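Local coordinates for protein pyrethroid hydrolase (Sphingobium faniae, PDB 5Y5R) that hydrolyses the ester bond of pyrethroid insecticides such as cypermethrin and permethrin, splitting them into an alcohol and a cyclopropanecarboxylic acid, at residues A[190-204]-A[217-230]. Numbering follows the deposited sequence.
With 8NL ((2-methyl-3-phenyl-phenyl)methyl (1~{S})-3-[(~{E})-2-chloranyl-3,3,3-tris(fluoranyl)prop-1-enyl]-2,2-dimethyl-cyclopropane-1-carboxylate), chain G.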
loop_
_atom_site.group_PDB
_atom_site.type_symbol
_atom_site.label_atom_id
_atom_site.label_comp_id
_atom_site.label_asym_id
_atom_site.label_seq_id
_atom_site.Cartn_x
_atom_site.Cartn_y
_atom_site.Cartn_z
ATOM N N LEU A 190 -7.509 -1.749 -16.510
ATOM C CA LEU A 190 -8.595 -2.452 -15.833
ATOM C C LEU A 190 -8.679 -3.932 -16.205
ATOM O O LEU A 190 -9.472 -4.664 -15.603
ATOM C CB LEU A 190 -9.924 -1.758 -16.116
ATOM C CG LEU A 190 -10.003 -0.353 -15.500
ATOM C CD1 LEU A 190 -11.206 0.381 -16.070
ATOM C CD2 LEU A 190 -10.114 -0.474 -14.002
ATOM N N GLU A 191 -7.867 -4.398 -17.144
ATOM C CA GLU A 191 -7.783 -5.827 -17.411
ATOM C C GLU A 191 -6.744 -6.508 -16.542
ATOM O O GLU A 191 -6.662 -7.737 -16.523
ATOM C CB GLU A 191 -7.409 -6.073 -18.872
ATOM C CG GLU A 191 -8.007 -5.094 -19.844
ATOM C CD GLU A 191 -8.093 -5.670 -21.210
ATOM O OE1 GLU A 191 -9.111 -6.316 -21.493
ATOM O OE2 GLU A 191 -7.153 -5.487 -22.004
ATOM N N ILE A 192 -5.927 -5.740 -15.853
ATOM C CA ILE A 192 -4.909 -6.348 -15.008
ATOM C C ILE A 192 -5.613 -7.084 -13.873
ATOM O O ILE A 192 -6.510 -6.502 -13.228
ATOM C CB ILE A 192 -3.975 -5.268 -14.476
ATOM C CG1 ILE A 192 -3.238 -4.565 -15.620
ATOM C CG2 ILE A 192 -3.027 -5.822 -13.467
ATOM C CD1 ILE A 192 -2.153 -3.570 -15.129
ATOM N N PRO A 193 -5.296 -8.357 -13.624
ATOM C CA PRO A 193 -5.919 -9.068 -12.498
ATOM C C PRO A 193 -5.641 -8.358 -11.181
ATOM O O PRO A 193 -4.529 -7.888 -10.922
ATOM C CB PRO A 193 -5.266 -10.450 -12.537
ATOM C CG PRO A 193 -4.859 -10.639 -13.970
ATOM C CD PRO A 193 -4.509 -9.251 -14.488
ATOM N N ARG A 194 -6.658 -8.327 -10.330
ATOM C CA ARG A 194 -6.621 -7.585 -9.077
ATOM C C ARG A 194 -6.929 -8.532 -7.929
ATOM O O ARG A 194 -7.774 -9.433 -8.056
ATOM C CB ARG A 194 -7.647 -6.430 -9.083
ATOM C CG ARG A 194 -7.408 -5.356 -10.121
ATOM C CD ARG A 194 -8.583 -4.354 -10.149
ATOM N NE ARG A 194 -9.844 -4.953 -10.597
ATOM C CZ ARG A 194 -10.241 -4.952 -11.866
ATOM N NH1 ARG A 194 -9.472 -4.382 -12.783
ATOM N NH2 ARG A 194 -11.400 -5.513 -12.221
ATOM N N LEU A 195 -6.174 -8.389 -6.850
ATOM C CA LEU A 195 -6.407 -9.143 -5.625
ATOM C C LEU A 195 -6.414 -8.186 -4.441
ATOM O O LEU A 195 -5.515 -7.337 -4.316
ATOM C CB LEU A 195 -5.341 -10.236 -5.453
ATOM C CG LEU A 195 -5.177 -10.891 -4.090
ATOM C CD1 LEU A 195 -6.432 -11.671 -3.760
ATOM C CD2 LEU A 195 -3.960 -11.820 -4.130
ATOM N N TYR A 196 -7.432 -8.317 -3.588
ATOM C CA TYR A 196 -7.501 -7.622 -2.312
ATOM C C TYR A 196 -7.244 -8.620 -1.186
ATOM O O TYR A 196 -7.969 -9.604 -1.047
ATOM C CB TYR A 196 -8.864 -6.951 -2.104
ATOM C CG TYR A 196 -8.815 -5.806 -1.102
ATOM C CD1 TYR A 196 -8.871 -6.036 0.260
ATOM C CD2 TYR A 196 -8.676 -4.501 -1.536
ATOM C CE1 TYR A 196 -8.814 -4.972 1.168
ATOM C CE2 TYR A 196 -8.613 -3.447 -0.645
ATOM C CZ TYR A 196 -8.678 -3.680 0.694
ATOM O OH TYR A 196 -8.597 -2.599 1.543
ATOM N N ILE A 197 -6.231 -8.354 -0.374
ATOM C CA ILE A 197 -5.973 -9.129 0.837
ATOM C C ILE A 197 -6.490 -8.304 1.998
ATOM O O ILE A 197 -5.892 -7.276 2.336
ATOM C CB ILE A 197 -4.481 -9.456 1.018
ATOM C CG1 ILE A 197 -3.927 -10.170 -0.214
ATOM C CG2 ILE A 197 -4.275 -10.297 2.285
ATOM C CD1 ILE A 197 -2.509 -10.682 -0.040
ATOM N N GLU A 198 -7.615 -8.737 2.579
ATOM C CA GLU A 198 -8.207 -8.060 3.716
ATOM C C GLU A 198 -7.458 -8.459 4.970
ATOM O O GLU A 198 -7.054 -9.615 5.129
ATOM C CB GLU A 198 -9.687 -8.446 3.930
ATOM C CG GLU A 198 -10.596 -8.489 2.745
ATOM C CD GLU A 198 -11.983 -9.078 3.111
ATOM O OE1 GLU A 198 -12.053 -10.087 3.846
ATOM O OE2 GLU A 198 -12.999 -8.530 2.672
ATOM N N ALA A 199 -7.331 -7.509 5.881
ATOM C CA ALA A 199 -6.880 -7.730 7.254
ATOM C C ALA A 199 -8.127 -7.632 8.130
ATOM O O ALA A 199 -8.663 -6.533 8.312
ATOM C CB ALA A 199 -5.821 -6.704 7.643
ATOM N N LEU A 200 -8.636 -8.789 8.597
ATOM C CA LEU A 200 -9.954 -8.839 9.233
ATOM C C LEU A 200 -10.064 -7.966 10.486
ATOM O O LEU A 200 -11.148 -7.434 10.773
ATOM C CB LEU A 200 -10.314 -10.274 9.568
ATOM C CG LEU A 200 -10.472 -11.115 8.299
ATOM C CD1 LEU A 200 -10.616 -12.610 8.615
ATOM C CD2 LEU A 200 -11.675 -10.611 7.522
ATOM N N ASP A 201 -8.989 -7.826 11.267
ATOM C CA ASP A 201 -9.084 -7.104 12.532
ATOM C C ASP A 201 -8.448 -5.719 12.467
ATOM O O ASP A 201 -8.030 -5.188 13.495
ATOM C CB ASP A 201 -8.484 -7.911 13.685
ATOM C CG ASP A 201 -9.143 -9.282 13.847
ATOM O OD1 ASP A 201 -10.204 -9.503 13.222
ATOM O OD2 ASP A 201 -8.633 -10.132 14.625
ATOM N N ASP A 202 -8.329 -5.153 11.280
ATOM C CA ASP A 202 -7.762 -3.825 11.135
ATOM C C ASP A 202 -8.701 -2.767 11.749
ATOM O O ASP A 202 -9.913 -2.771 11.501
ATOM C CB ASP A 202 -7.480 -3.562 9.652
ATOM C CG ASP A 202 -6.541 -2.364 9.426
ATOM O OD1 ASP A 202 -6.474 -1.455 10.299
ATOM O OD2 ASP A 202 -5.837 -2.353 8.394
ATOM N N VAL A 203 -8.149 -1.891 12.593
ATOM C CA VAL A 203 -8.905 -0.771 13.151
ATOM C C VAL A 203 -8.497 0.577 12.572
ATOM O O VAL A 203 -9.220 1.571 12.786
ATOM C CB VAL A 203 -8.826 -0.725 14.691
ATOM C CG1 VAL A 203 -9.435 -1.992 15.309
ATOM C CG2 VAL A 203 -7.402 -0.444 15.174
ATOM N N VAL A 204 -7.373 0.651 11.866
ATOM C CA VAL A 204 -7.044 1.829 11.067
ATOM C C VAL A 204 -8.004 1.923 9.891
ATOM O O VAL A 204 -8.806 2.861 9.774
ATOM C CB VAL A 204 -5.586 1.719 10.583
ATOM C CG1 VAL A 204 -5.197 2.838 9.623
ATOM C CG2 VAL A 204 -4.646 1.632 11.766
ATOM N N PHE A 217 -15.457 -0.799 -6.619
ATOM C CA PHE A 217 -14.558 -0.822 -7.770
ATOM C C PHE A 217 -15.222 -1.561 -8.928
ATOM O O PHE A 217 -15.817 -2.620 -8.722
ATOM C CB PHE A 217 -13.226 -1.509 -7.432
ATOM C CG PHE A 217 -12.157 -1.324 -8.490
ATOM C CD1 PHE A 217 -11.285 -0.235 -8.464
ATOM C CD2 PHE A 217 -12.024 -2.225 -9.513
ATOM C CE1 PHE A 217 -10.315 -0.092 -9.442
ATOM C CE2 PHE A 217 -11.071 -2.069 -10.491
ATOM C CZ PHE A 217 -10.202 -1.009 -10.450
ATOM N N PRO A 218 -15.109 -1.040 -10.151
ATOM C CA PRO A 218 -15.797 -1.666 -11.290
ATOM C C PRO A 218 -15.075 -2.920 -11.765
ATOM O O PRO A 218 -13.874 -2.900 -12.056
ATOM C CB PRO A 218 -15.780 -0.564 -12.354
ATOM C CG PRO A 218 -14.581 0.229 -12.030
ATOM C CD PRO A 218 -14.420 0.205 -10.541
ATOM N N GLY A 219 -15.813 -4.022 -11.853
ATOM C CA GLY A 219 -15.201 -5.253 -12.281
ATOM C C GLY A 219 -14.789 -6.138 -11.120
ATOM O O GLY A 219 -14.834 -5.749 -9.943
ATOM N N PRO A 220 -14.366 -7.359 -11.446
ATOM C CA PRO A 220 -14.062 -8.332 -10.401
ATOM C C PRO A 220 -12.781 -7.986 -9.659
ATOM O O PRO A 220 -11.838 -7.422 -10.226
ATOM C CB PRO A 220 -13.921 -9.652 -11.182
ATOM C CG PRO A 220 -13.423 -9.229 -12.524
ATOM C CD PRO A 220 -14.048 -7.864 -12.794
ATOM N N VAL A 221 -12.798 -8.270 -8.362
ATOM C CA VAL A 221 -11.644 -8.169 -7.479
ATOM C C VAL A 221 -11.582 -9.482 -6.715
ATOM O O VAL A 221 -12.507 -9.797 -5.957
ATOM C CB VAL A 221 -11.754 -6.992 -6.486
ATOM C CG1 VAL A 221 -10.568 -6.987 -5.518
ATOM C CG2 VAL A 221 -11.894 -5.669 -7.192
ATOM N N ALA A 222 -10.503 -10.241 -6.901
ATOM C CA ALA A 222 -10.323 -11.437 -6.093
ATOM C C ALA A 222 -10.015 -11.028 -4.658
ATOM O O ALA A 222 -9.514 -9.924 -4.400
ATOM C CB ALA A 222 -9.200 -12.310 -6.656
ATOM N N VAL A 223 -10.328 -11.910 -3.709
ATOM C CA VAL A 223 -10.175 -11.557 -2.301
ATOM C C VAL A 223 -9.663 -12.756 -1.512
ATOM O O VAL A 223 -10.152 -13.873 -1.678
ATOM C CB VAL A 223 -11.505 -11.038 -1.713
ATOM C CG1 VAL A 223 -12.565 -12.100 -1.810
ATOM C CG2 VAL A 223 -11.312 -10.577 -0.270
ATOM N N VAL A 224 -8.653 -12.535 -0.677
ATOM C CA VAL A 224 -8.298 -13.469 0.381
ATOM C C VAL A 224 -8.288 -12.709 1.700
ATOM O O VAL A 224 -8.000 -11.508 1.760
ATOM C CB VAL A 224 -6.967 -14.223 0.119
ATOM C CG1 VAL A 224 -6.932 -14.747 -1.296
ATOM C CG2 VAL A 224 -5.795 -13.330 0.323
ATOM N N SER A 225 -8.680 -13.398 2.754
ATOM C CA SER A 225 -8.846 -12.788 4.066
ATOM C C SER A 225 -7.776 -13.312 5.006
ATOM O O SER A 225 -7.544 -14.521 5.064
ATOM C CB SER A 225 -10.227 -13.115 4.640
ATOM O OG SER A 225 -11.242 -12.602 3.809
ATOM N N LEU A 226 -7.129 -12.400 5.742
ATOM C CA LEU A 226 -6.148 -12.752 6.750
ATOM C C LEU A 226 -6.660 -12.317 8.113
ATOM O O LEU A 226 -7.277 -11.249 8.215
ATOM C CB LEU A 226 -4.818 -12.052 6.485
ATOM C CG LEU A 226 -4.042 -12.295 5.206
ATOM C CD1 LEU A 226 -2.745 -11.480 5.314
ATOM C CD2 LEU A 226 -3.764 -13.780 4.988
ATOM N N PRO A 227 -6.428 -13.150 9.225
ATOM C CA PRO A 227 -6.874 -12.779 10.582
ATOM C C PRO A 227 -5.886 -11.864 11.314
ATOM O O PRO A 227 -5.400 -12.185 12.398
ATOM C CB PRO A 227 -6.993 -14.146 11.257
ATOM C CG PRO A 227 -5.900 -14.966 10.593
ATOM C CD PRO A 227 -5.739 -14.452 9.197
ATOM N N ALA A 228 -5.612 -10.690 10.736
ATOM C CA ALA A 228 -4.569 -9.784 11.221
ATOM C C ALA A 228 -5.096 -8.354 11.382
ATOM O O ALA A 228 -6.084 -7.967 10.762
ATOM C CB ALA A 228 -3.392 -9.767 10.261
ATOM N N SER A 229 -4.385 -7.539 12.166
ATOM C CA SER A 229 -4.729 -6.120 12.197
ATOM C C SER A 229 -3.927 -5.401 11.127
ATOM O O SER A 229 -3.647 -5.993 10.082
ATOM C CB SER A 229 -4.535 -5.474 13.575
ATOM O OG SER A 229 -3.268 -5.712 14.138
ATOM N N HIS A 230 -3.549 -4.136 11.375
ATOM C CA HIS A 230 -3.154 -3.236 10.291
ATOM C C HIS A 230 -1.941 -3.714 9.487
ATOM O O HIS A 230 -1.802 -3.356 8.314
ATOM C CB HIS A 230 -2.855 -1.831 10.841
ATOM C CG HIS A 230 -2.727 -0.801 9.760
ATOM N ND1 HIS A 230 -3.654 -0.683 8.744
ATOM C CD2 HIS A 230 -1.740 0.074 9.470
ATOM C CE1 HIS A 230 -3.272 0.265 7.909
ATOM N NE2 HIS A 230 -2.104 0.728 8.314
HETATM C C 8NL G . 1.184 5.444 9.547
HETATM C C8 8NL G . 4.187 5.037 12.244
HETATM C C9 8NL G . 4.728 5.956 13.138
HETATM C C10 8NL G . 3.897 6.715 13.951
HETATM C C11 8NL G . 2.526 6.505 13.823
HETATM C C12 8NL G . 2.003 5.577 12.923
HETATM C C13 8NL G . 0.453 3.132 7.709
HETATM O O 8NL G . -0.870 3.719 7.747
HETATM CL CL 8NL G . -6.314 8.330 7.337
HETATM C C21 8NL G . -4.862 7.392 6.980
HETATM C C22 8NL G . -3.538 7.952 7.442
HETATM F F2 8NL G . -3.134 7.245 8.483
HETATM F F1 8NL G . -2.613 7.942 6.502
HETATM F F 8NL G . -3.745 9.202 7.798
HETATM C C20 8NL G . -4.970 6.210 6.370
HETATM C C16 8NL G . -3.748 5.390 6.017
HETATM C C17 8NL G . -4.262 3.998 5.663
HETATM C C18 8NL G . -4.078 4.288 4.180
HETATM C C19 8NL G . -5.719 3.753 6.088
HETATM C C15 8NL G . -3.242 4.196 6.821
HETATM C C14 8NL G . -1.744 3.998 6.570
HETATM O O1 8NL G . -1.282 4.133 5.436
HETATM C C2 8NL G . 1.239 3.005 9.024
HETATM C C3 8NL G . 1.658 1.722 9.355
HETATM C C4 8NL G . 2.382 1.456 10.517
HETATM C C5 8NL G . 2.744 2.498 11.365
HETATM C C6 8NL G . 2.353 3.803 11.088
HETATM C C1 8NL G . 1.607 4.057 9.902
HETATM C C7 8NL G . 2.826 4.834 12.099
HETATM O O HOH W 1 -9.697 -8.882 -11.626
HETATM O O HOH W 2 -6.114 -10.473 14.800
#
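Asp202 and His230, probably the acid and base of the charge relay system, meet where the parallel strands 194-199 and 222-226 run out into loops, as the alpha/beta hydrolase fold brings them together at the strand ends. His230 ND1 donates an almost straight bond (173°) to the syn side of Asp202 OD2, at 2.8 Å and close to the imidazole plane. With CG of His230 anti to the backbone N (chi1 -168°), the ring swings toward Asp202 and the ligand, and NE2 donates a hydrogen bond to the ester oxygen O of 8NL (3.3 Å). Val204 CB packs over one face of the ring in a CH-pi contact. Asp202 OD2 also receives Thr102 OG1, and OD1 takes the backbone N of Leu205, so both carboxylate oxygens have partners that should limit its rotation.

Between the strands, backbone N-H and C=O groups pair in parallel register, from Ala222 N to Arg194 O through Leu200 N to Leu226 O. Beyond them Asp201 N reaches Ala228 O. Ser225 OG donates to Glu198 OE1 at 2.6 Å from above the carboxylate plane, while Glu198 OE2 forms a salt bridge with Arg211.

At the other end, the bent Arg194 chain ties two loops together: NH2 donates to Pro220 O at 2.8 Å, NE adds a weak bond to that oxygen, which a water also serves, and NH1 holds Leu190 O. Phe217 CE2 lies over one guanidinium face, the planes 47° apart. A leucine here would probably leave both carbonyls without their charged donor, Pro220 O keeping its water, and the two loops less firmly joined.

Helix 207-216 completes the beta-alpha-beta crossover, touching Tyr196 and Val223; helix 237-249 packs on Leu195, Ile197 and Leu226 across the sheet, where 222-226 is an edge strand, with 194-199 between it and 95-101.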